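Local coordinates for foldase protein PrsA (Bacillus subtilis, PDB 4WO7), which assists the folding of secreted proteins after their translocation across the membrane and has peptidyl-prolyl cis-trans isomerase activity, at residues S179-K184 / H201-T206; K119-H124 / G162-W167; S123-A128 / E144-L149. One frame throughout, in Å; residues are numbered along the deposited sequence.

Overall arrangement
All three contacts lie in the parvulin-type isomerase domain and converge on one antiparallel sheet. Strand 119-127 carries interactions 2 and 3, which share S123 and H124 and have centres about 12 Å apart. Interaction 2 adds strand 164-169 along one edge of this strand, and interaction 3 sets helix 146-153 against one of its faces. Beside its other edge runs strand 200-207, on which interaction 1 places helix 176-183; interactions 1 and 2 have centres about 9 Å apart. Probable hydrogen bonds K204 N to S123 O (2.8 Å) and I202 O to I125 N (3.0 Å) knit the sheet. The rings of H124 and H201 meet and probably correspond to the paired histidines of parvulin active sites.

Interaction 1: residues S179-K184 / H201-T206; sequences SKAAFK and HIIKKT
I203 meets A181 and A182 through both branches of its side chain, and these apolar contacts make up much of the interface. The CG2 methyl lies 4.1 Å from A182 CB. With CG1 anti to the carbonyl carbon (chi1 -43°) and the chain extended beyond it, CD1 is carried on along the helix surface until it stands 4.2 Å from A181 CB. A181 and A182 thus share one isoleucine, their small side chains consistent with the close approach of the axes of helix 179-183 and strand 201-206, 8.9 Å, with their directions 47° apart. This is the packing of helix 176-183 on the parvulin sheet. I203 also touches A122 of the adjacent strand 119-127, while I202, pointing to the other face, packs on helices 130-142 and 146-153.

The second kind of contact is made by the long arm of K205. Its aliphatic part passes A182, with CD 3.8 Å from A182 O, a van der Waals touch on a backbone carbonyl. The ammonium group ends near the carbonyl of F183, but F183 O, at 4.2 Å from K205 NZ, is too far for a bond; NZ is hydrogen-bonded instead to L185 O.

Interaction 2: residues K119-H124 / G162-W167; sequences KIRASH and GGDLGW
R121 and W167 face each other across an antiparallel, non-hydrogen-bonded pair, where strand 164-169 joins the edge of strand 119-127 in the parvulin sheet. R121 CB sits over the indole, 4.0 Å from the centroid of its six-membered ring, in a CH-pi contact. From there the arginine runs extended, CG anti to the backbone N (chi1 -166°), across the W167 side chain at about a right angle. Its guanidinium plane stands 78° from the ring, bringing W167 NE1 to the guanidinium edge, while G166 CA lies over one face.

The far end of the arginine reaches D164, again at about a right angle, and the two flat groups are only 27° apart. R121 NH2 and D164 OD2 form a salt bridge, 2.5 Å long. The other carboxylate oxygen is used within its own strand: D164 OD1 accepts from G166 N at 3.0 Å, closing an Asx turn. One carboxylate therefore fixes the turn and holds the arginine. A leucine in place of R121 would probably leave the D164 carboxylate without its cationic mate, and G166 without the flat group lying against it.

Between the R121-W167 and S123-D164 pairs the register slips by one residue, a beta bulge, and L165 N bonds to A122 O at 2.9 Å. G163, just before the strand, has a positive phi, and a side chain here would clash with H124 O. On the opposite face from R121, L165 crosses the H124 side chain at about a right angle, its CD1 methyl 3.6 Å from H124 ND1. The backbone H124 N donates to G163 O from above the carbonyl plane, 2.9 Å away.

Interaction 3: residues S123-A128 / E144-L149; sequences SHILVA and EKFEDL
F146, the first residue of helix 146-153, seats that helix on the parvulin sheet by pressing its ring against S123 and I125 of the inner strand 119-127. The strand and this helix belong to the parvulin unit in which the first strand is followed by helices covering one face of the sheet; helix 130-142, lying between them in the chain, packs on the same side.

The phenylalanine and the isoleucine come from opposite directions. F146 CG is anti to the backbone N (chi1 -165°), which turns the ring toward S123 and I125. I125 answers with CD1 placed over the ring centre, 3.8 Å from the centroid and 11° off the normal, a CH-pi contact. Behind it CG1 of the same branch reaches the rim, 3.6 Å from F146 CZ. S123 adds its CB, 3.6 Å from F146 CE1, approaching obliquely, and the backbone N of H124 lies at the ring edge. One turn further along the helix L149 continues the contact, its CB 4.1 Å from I125 CD1, so that this single methyl touches both helix residues. L149 N bonds to K145 O at 3.1 Å, which ties L149 back to the N-cap position.

The neighbours close the cluster: F146 also touches I202 and K204 of strand 200-207, and L149 packs on L140 of helix 130-142. I125 meanwhile uses its backbone in the sheet, bonded to I202.

With every touching residue buried and only carbon surfaces of side chains meeting, cohesion across this contact probably comes mainly from dispersion and the exclusion of water, with the methyl seated on the aromatic face as its most directional element.

Interaction 1: residues S179-K184 / H201-T206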
loop_
_atom_site.group_PDB
_atom_site.type_symbol
_atom_site.label_atom_id
_atom_site.label_comp_id
_atom_site.label_asym_id
_atom_site.label_seq_id
_atom_site.Cartn_x
_atom_site.Cartn_y
_atom_site.Cartn_z
ATOM N N SER A 179 -8.072 25.918 13.948
ATOM C CA SER A 179 -9.337 25.484 14.535
ATOM C C SER A 179 -9.837 26.422 15.628
ATOM O O SER A 179 -11.041 26.645 15.762
ATOM C CB SER A 179 -9.194 24.064 15.090
ATOM O OG SER A 179 -8.170 23.994 16.067
ATOM N N LYS A 180 -8.912 26.988 16.391
ATOM C CA LYS A 180 -9.260 27.951 17.425
ATOM C C LYS A 180 -9.930 29.144 16.758
ATOM O O LYS A 180 -10.971 29.624 17.206
ATOM C CB LYS A 180 -8.008 28.381 18.184
ATOM C CG LYS A 180 -7.557 27.366 19.218
ATOM C CD LYS A 180 -6.311 27.823 19.952
ATOM C CE LYS A 180 -5.939 26.853 21.056
ATOM N NZ LYS A 180 -4.707 27.282 21.764
ATOM N N ALA A 181 -9.318 29.604 15.671
ATOM C CA ALA A 181 -9.843 30.713 14.886
ATOM C C ALA A 181 -11.166 30.364 14.215
ATOM O O ALA A 181 -12.049 31.212 14.090
ATOM C CB ALA A 181 -8.828 31.130 13.837
ATOM N N ALA A 182 -11.301 29.116 13.783
ATOM C CA ALA A 182 -12.500 28.698 13.070
ATOM C C ALA A 182 -13.649 28.621 14.060
ATOM O O ALA A 182 -14.768 29.036 13.761
ATOM C CB ALA A 182 -12.289 27.359 12.379
ATOM N N PHE A 183 -13.367 28.069 15.236
ATOM C CA PHE A 183 -14.384 27.901 16.260
ATOM C C PHE A 183 -14.792 29.224 16.891
ATOM O O PHE A 183 -15.868 29.324 17.474
ATOM C CB PHE A 183 -13.887 26.929 17.320
ATOM C CG PHE A 183 -14.262 25.513 17.040
ATOM C CD1 PHE A 183 -13.471 24.709 16.238
ATOM C CD2 PHE A 183 -15.429 24.993 17.558
ATOM C CE1 PHE A 183 -13.835 23.405 15.976
ATOM C CE2 PHE A 183 -15.797 23.697 17.302
ATOM C CZ PHE A 183 -15.000 22.898 16.512
ATOM N N LYS A 184 -13.932 30.231 16.781
ATOM C CA LYS A 184 -14.252 31.581 17.244
ATOM C C LYS A 184 -15.273 32.273 16.343
ATOM O O LYS A 184 -15.834 33.307 16.710
ATOM C CB LYS A 184 -12.986 32.434 17.352
ATOM C CG LYS A 184 -12.202 32.245 18.635
ATOM C CD LYS A 184 -10.772 32.740 18.484
ATOM C CE LYS A 184 -10.688 34.265 18.454
ATOM N NZ LYS A 184 -10.955 34.953 19.744
ATOM N N HIS A 201 -4.938 31.882 5.794
ATOM C CA HIS A 201 -6.247 31.275 5.623
ATOM C C HIS A 201 -7.361 32.301 5.650
ATOM O O HIS A 201 -7.330 33.247 6.437
ATOM C CB HIS A 201 -6.521 30.251 6.723
ATOM C CG HIS A 201 -5.564 29.103 6.744
ATOM N ND1 HIS A 201 -5.976 27.799 6.601
ATOM C CD2 HIS A 201 -4.219 29.063 6.891
ATOM C CE1 HIS A 201 -4.925 26.999 6.661
ATOM N NE2 HIS A 201 -3.848 27.741 6.836
ATOM N N ILE A 202 -8.338 32.109 4.773
ATOM C CA ILE A 202 -9.630 32.755 4.918
ATOM C C ILE A 202 -10.628 31.655 5.230
ATOM O O ILE A 202 -10.894 30.797 4.394
ATOM C CB ILE A 202 -10.057 33.531 3.662
ATOM C CG1 ILE A 202 -9.175 34.767 3.486
ATOM C CG2 ILE A 202 -11.507 33.993 3.787
ATOM C CD1 ILE A 202 -9.242 35.373 2.105
ATOM N N ILE A 203 -11.187 31.698 6.434
ATOM C CA ILE A 203 -12.076 30.644 6.904
ATOM C C ILE A 203 -13.520 31.097 6.883
ATOM O O ILE A 203 -13.828 32.224 7.263
ATOM C CB ILE A 203 -11.761 30.188 8.340
ATOM C CG1 ILE A 203 -10.253 30.046 8.554
ATOM C CG2 ILE A 203 -12.468 28.862 8.619
ATOM C CD1 ILE A 203 -9.873 29.716 9.981
ATOM N N LYS A 204 -14.396 30.212 6.416
ATOM C CA LYS A 204 -15.827 30.459 6.467
ATOM C C LYS A 204 -16.488 29.325 7.231
ATOM O O LYS A 204 -16.521 28.184 6.774
ATOM C CB LYS A 204 -16.431 30.558 5.067
ATOM C CG LYS A 204 -17.928 30.850 5.066
ATOM C CD LYS A 204 -18.472 31.006 3.655
ATOM C CE LYS A 204 -19.988 30.862 3.620
ATOM N NZ LYS A 204 -20.508 30.589 2.249
ATOM N N LYS A 205 -17.018 29.646 8.402
ATOM C CA LYS A 205 -17.748 28.677 9.198
ATOM C C LYS A 205 -19.093 28.424 8.536
ATOM O O LYS A 205 -19.879 29.356 8.385
ATOM C CB LYS A 205 -17.920 29.194 10.626
ATOM C CG LYS A 205 -18.488 28.178 11.593
ATOM C CD LYS A 205 -18.465 28.707 13.017
ATOM C CE LYS A 205 -19.494 28.046 13.914
ATOM N NZ LYS A 205 -19.328 28.559 15.302
ATOM N N THR A 206 -19.371 27.180 8.146
ATOM C CA THR A 206 -20.545 26.930 7.320
ATOM C C THR A 206 -21.796 26.688 8.134
ATOM O O THR A 206 -22.861 27.212 7.814
ATOM C CB THR A 206 -20.375 25.686 6.434
ATOM O OG1 THR A 206 -20.082 24.560 7.261
ATOM C CG2 THR A 206 -19.263 25.869 5.432
#

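Interaction 2: residues K119-H124 / G162-W167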
loop_
_atom_site.group_PDB
_atom_site.type_symbol
_atom_site.label_atom_id
_atom_site.label_comp_id
_atom_site.label_asym_id
_atom_site.label_seq_id
_atom_site.Cartn_x
_atom_site.Cartn_y
_atom_site.Cartn_z
ATOM N N LYS A 119 -18.658 19.601 17.266
ATOM C CA LYS A 119 -18.049 19.772 15.951
ATOM C C LYS A 119 -18.699 20.854 15.085
ATOM O O LYS A 119 -19.876 21.183 15.253
ATOM C CB LYS A 119 -18.078 18.418 15.244
ATOM C CG LYS A 119 -16.784 17.654 15.333
ATOM C CD LYS A 119 -16.968 16.248 14.726
ATOM C CE LYS A 119 -15.630 15.524 14.522
ATOM N NZ LYS A 119 -15.822 14.075 14.228
ATOM N N ILE A 120 -17.908 21.406 14.165
ATOM C CA ILE A 120 -18.385 22.413 13.217
ATOM C C ILE A 120 -17.889 22.071 11.818
ATOM O O ILE A 120 -16.931 21.311 11.658
ATOM C CB ILE A 120 -17.908 23.853 13.578
ATOM C CG1 ILE A 120 -16.388 24.006 13.418
ATOM C CG2 ILE A 120 -18.422 24.280 14.954
ATOM C CD1 ILE A 120 -15.927 25.441 13.221
ATOM N N ARG A 121 -18.563 22.617 10.816
ATOM C CA ARG A 121 -18.149 22.486 9.424
ATOM C C ARG A 121 -17.657 23.834 8.889
ATOM O O ARG A 121 -18.252 24.870 9.183
ATOM C CB ARG A 121 -19.309 21.933 8.603
ATOM C CG ARG A 121 -18.928 21.444 7.233
ATOM C CD ARG A 121 -20.160 21.123 6.420
ATOM N NE ARG A 121 -19.813 20.698 5.068
ATOM C CZ ARG A 121 -19.703 19.437 4.665
ATOM N NH1 ARG A 121 -19.887 18.426 5.505
ATOM N NH2 ARG A 121 -19.385 19.186 3.404
ATOM N N ALA A 122 -16.582 23.818 8.100
ATOM C CA ALA A 122 -15.992 25.056 7.582
ATOM C C ALA A 122 -15.246 24.879 6.256
ATOM O O ALA A 122 -14.764 23.794 5.933
ATOM C CB ALA A 122 -15.053 25.645 8.616
ATOM N N SER A 123 -15.172 25.965 5.489
ATOM C CA SER A 123 -14.339 26.030 4.291
ATOM C C SER A 123 -13.163 26.969 4.516
ATOM O O SER A 123 -13.234 27.853 5.370
ATOM C CB SER A 123 -15.148 26.507 3.088
ATOM O OG SER A 123 -16.281 25.693 2.875
ATOM N N HIS A 124 -12.080 26.771 3.766
ATOM C CA HIS A 124 -10.946 27.692 3.825
ATOM C C HIS A 124 -10.265 27.903 2.476
ATOM O O HIS A 124 -10.392 27.092 1.553
ATOM C CB HIS A 124 -9.907 27.219 4.839
ATOM C CG HIS A 124 -8.911 26.251 4.279
ATOM N ND1 HIS A 124 -9.273 25.116 3.594
ATOM C CD2 HIS A 124 -7.555 26.258 4.312
ATOM C CE1 HIS A 124 -8.185 24.458 3.227
ATOM N NE2 HIS A 124 -7.132 25.131 3.649
ATOM N N GLY A 162 -14.389 23.678 -3.560
ATOM C CA GLY A 162 -14.819 25.004 -3.159
ATOM C C GLY A 162 -14.265 25.396 -1.803
ATOM O O GLY A 162 -14.720 26.368 -1.201
ATOM N N GLY A 163 -13.272 24.648 -1.332
ATOM C CA GLY A 163 -12.608 24.949 -0.073
ATOM C C GLY A 163 -13.124 24.180 1.138
ATOM O O GLY A 163 -12.576 24.316 2.230
ATOM N N ASP A 164 -14.163 23.371 0.948
ATOM C CA ASP A 164 -14.800 22.637 2.045
ATOM C C ASP A 164 -13.874 21.671 2.779
ATOM O O ASP A 164 -13.151 20.893 2.155
ATOM C CB ASP A 164 -16.010 21.863 1.519
ATOM C CG ASP A 164 -16.739 21.102 2.610
ATOM O OD1 ASP A 164 -16.832 21.608 3.746
ATOM O OD2 ASP A 164 -17.219 19.987 2.328
ATOM N N LEU A 165 -13.906 21.734 4.112
ATOM C CA LEU A 165 -13.082 20.876 4.963
ATOM C C LEU A 165 -13.897 19.787 5.663
ATOM O O LEU A 165 -13.341 18.937 6.360
ATOM C CB LEU A 165 -12.363 21.725 6.013
ATOM C CG LEU A 165 -11.269 22.627 5.452
ATOM C CD1 LEU A 165 -10.887 23.683 6.472
ATOM C CD2 LEU A 165 -10.063 21.791 5.064
ATOM N N GLY A 166 -15.213 19.806 5.478
ATOM C CA GLY A 166 -16.070 18.871 6.180
ATOM C C GLY A 166 -16.108 19.204 7.666
ATOM O O GLY A 166 -15.741 20.309 8.069
ATOM N N TRP A 167 -16.553 18.251 8.482
ATOM C CA TRP A 167 -16.674 18.457 9.927
ATOM C C TRP A 167 -15.356 18.230 10.651
ATOM O O TRP A 167 -14.522 17.439 10.212
ATOM C CB TRP A 167 -17.725 17.519 10.522
ATOM C CG TRP A 167 -19.121 17.783 10.043
ATOM C CD1 TRP A 167 -19.729 17.249 8.942
ATOM C CD2 TRP A 167 -20.091 18.641 10.659
ATOM N NE1 TRP A 167 -21.013 17.730 8.831
ATOM C CE2 TRP A 167 -21.260 18.585 9.876
ATOM C CE3 TRP A 167 -20.083 19.456 11.796
ATOM C CZ2 TRP A 167 -22.409 19.307 10.191
ATOM C CZ3 TRP A 167 -21.226 20.171 12.107
ATOM C CH2 TRP A 167 -22.370 20.091 11.309
#

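Interaction 3: residues S123-A128 / E144-L149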
loop_
_atom_site.group_PDB
_atom_site.type_symbol
_atom_site.label_atom_id
_atom_site.label_comp_id
_atom_site.label_asym_id
_atom_site.label_seq_id
_atom_site.Cartn_x
_atom_site.Cartn_y
_atom_site.Cartn_z
ATOM N N SER A 123 -15.172 25.965 5.489
ATOM C CA SER A 123 -14.339 26.030 4.291
ATOM C C SER A 123 -13.163 26.969 4.516
ATOM O O SER A 123 -13.234 27.853 5.370
ATOM C CB SER A 123 -15.148 26.507 3.088
ATOM O OG SER A 123 -16.281 25.693 2.875
ATOM N N HIS A 124 -12.080 26.771 3.766
ATOM C CA HIS A 124 -10.946 27.692 3.825
ATOM C C HIS A 124 -10.265 27.903 2.476
ATOM O O HIS A 124 -10.392 27.092 1.553
ATOM C CB HIS A 124 -9.907 27.219 4.839
ATOM C CG HIS A 124 -8.911 26.251 4.279
ATOM N ND1 HIS A 124 -9.273 25.116 3.594
ATOM C CD2 HIS A 124 -7.555 26.258 4.312
ATOM C CE1 HIS A 124 -8.185 24.458 3.227
ATOM N NE2 HIS A 124 -7.132 25.131 3.649
ATOM N N ILE A 125 -9.552 29.021 2.385
ATOM C CA ILE A 125 -8.728 29.360 1.230
ATOM C C ILE A 125 -7.286 29.556 1.672
ATOM O O ILE A 125 -6.978 30.467 2.439
ATOM C CB ILE A 125 -9.250 30.620 0.531
ATOM C CG1 ILE A 125 -10.679 30.361 0.050
ATOM C CG2 ILE A 125 -8.358 30.977 -0.659
ATOM C CD1 ILE A 125 -11.356 31.534 -0.623
ATOM N N LEU A 126 -6.406 28.694 1.175
ATOM C CA LEU A 126 -5.002 28.718 1.565
ATOM C C LEU A 126 -4.122 29.423 0.529
ATOM O O LEU A 126 -4.128 29.066 -0.648
ATOM C CB LEU A 126 -4.513 27.285 1.779
ATOM C CG LEU A 126 -3.042 27.131 2.151
ATOM C CD1 LEU A 126 -2.755 27.844 3.465
ATOM C CD2 LEU A 126 -2.679 25.660 2.231
ATOM N N VAL A 127 -3.360 30.417 0.981
ATOM C CA VAL A 127 -2.462 31.167 0.098
ATOM C C VAL A 127 -1.117 31.453 0.775
ATOM O O VAL A 127 -0.953 31.198 1.968
ATOM C CB VAL A 127 -3.086 32.499 -0.342
ATOM C CG1 VAL A 127 -4.353 32.243 -1.158
ATOM C CG2 VAL A 127 -3.415 33.353 0.867
ATOM N N ALA A 128 -0.161 31.975 0.004
ATOM C CA ALA A 128 1.199 32.213 0.498
ATOM C C ALA A 128 1.389 33.544 1.237
ATOM O O ALA A 128 1.878 33.563 2.368
ATOM C CB ALA A 128 2.180 32.144 -0.664
ATOM N N GLU A 144 -17.641 38.381 -5.211
ATOM C CA GLU A 144 -17.244 37.088 -5.757
ATOM C C GLU A 144 -17.543 35.987 -4.735
ATOM O O GLU A 144 -17.464 36.221 -3.529
ATOM C CB GLU A 144 -15.764 37.102 -6.137
ATOM C CG GLU A 144 -15.450 37.961 -7.360
ATOM C CD GLU A 144 -14.200 37.506 -8.092
ATOM O OE1 GLU A 144 -14.071 36.293 -8.372
ATOM O OE2 GLU A 144 -13.350 38.368 -8.398
ATOM N N LYS A 145 -17.891 34.795 -5.213
ATOM C CA LYS A 145 -18.289 33.700 -4.326
ATOM C C LYS A 145 -17.064 32.968 -3.764
ATOM O O LYS A 145 -16.037 32.851 -4.436
ATOM C CB LYS A 145 -19.214 32.705 -5.040
ATOM C CG LYS A 145 -20.492 33.319 -5.635
ATOM C CD LYS A 145 -21.669 32.342 -5.577
ATOM C CE LYS A 145 -22.846 32.751 -6.454
ATOM N NZ LYS A 145 -22.643 32.320 -7.865
ATOM N N PHE A 146 -17.186 32.484 -2.528
ATOM C CA PHE A 146 -16.091 31.829 -1.805
ATOM C C PHE A 146 -15.590 30.580 -2.524
ATOM O O PHE A 146 -14.385 30.357 -2.624
ATOM C CB PHE A 146 -16.560 31.460 -0.396
ATOM C CG PHE A 146 -15.448 31.113 0.561
ATOM C CD1 PHE A 146 -14.966 29.820 0.660
ATOM C CD2 PHE A 146 -14.911 32.082 1.388
ATOM C CE1 PHE A 146 -13.955 29.511 1.552
ATOM C CE2 PHE A 146 -13.904 31.777 2.281
ATOM C CZ PHE A 146 -13.426 30.491 2.364
ATOM N N GLU A 147 -16.522 29.770 -3.014
ATOM C CA GLU A 147 -16.184 28.508 -3.669
ATOM C C GLU A 147 -15.383 28.771 -4.940
ATOM O O GLU A 147 -14.417 28.065 -5.235
ATOM C CB GLU A 147 -17.444 27.701 -4.023
ATOM C CG GLU A 147 -18.504 27.604 -2.934
ATOM C CD GLU A 147 -19.357 28.859 -2.836
ATOM O OE1 GLU A 147 -19.120 29.662 -1.908
ATOM O OE2 GLU A 147 -20.251 29.051 -3.690
ATOM N N ASP A 148 -15.795 29.793 -5.682
ATOM C CA ASP A 148 -15.131 30.164 -6.920
ATOM C C ASP A 148 -13.702 30.619 -6.652
ATOM O O ASP A 148 -12.769 30.234 -7.359
ATOM C CB ASP A 148 -15.910 31.270 -7.631
ATOM C CG ASP A 148 -17.325 30.853 -7.987
ATOM O OD1 ASP A 148 -17.674 29.677 -7.760
ATOM O OD2 ASP A 148 -18.087 31.703 -8.496
ATOM N N LEU A 149 -13.537 31.433 -5.616
ATOM C CA LEU A 149 -12.228 31.974 -5.271
ATOM C C LEU A 149 -11.279 30.922 -4.731
ATOM O O LEU A 149 -10.072 30.986 -4.971
ATOM C CB LEU A 149 -12.381 33.079 -4.232
ATOM C CG LEU A 149 -12.979 34.380 -4.750
ATOM C CD1 LEU A 149 -13.454 35.249 -3.603
ATOM C CD2 LEU A 149 -11.926 35.107 -5.564
#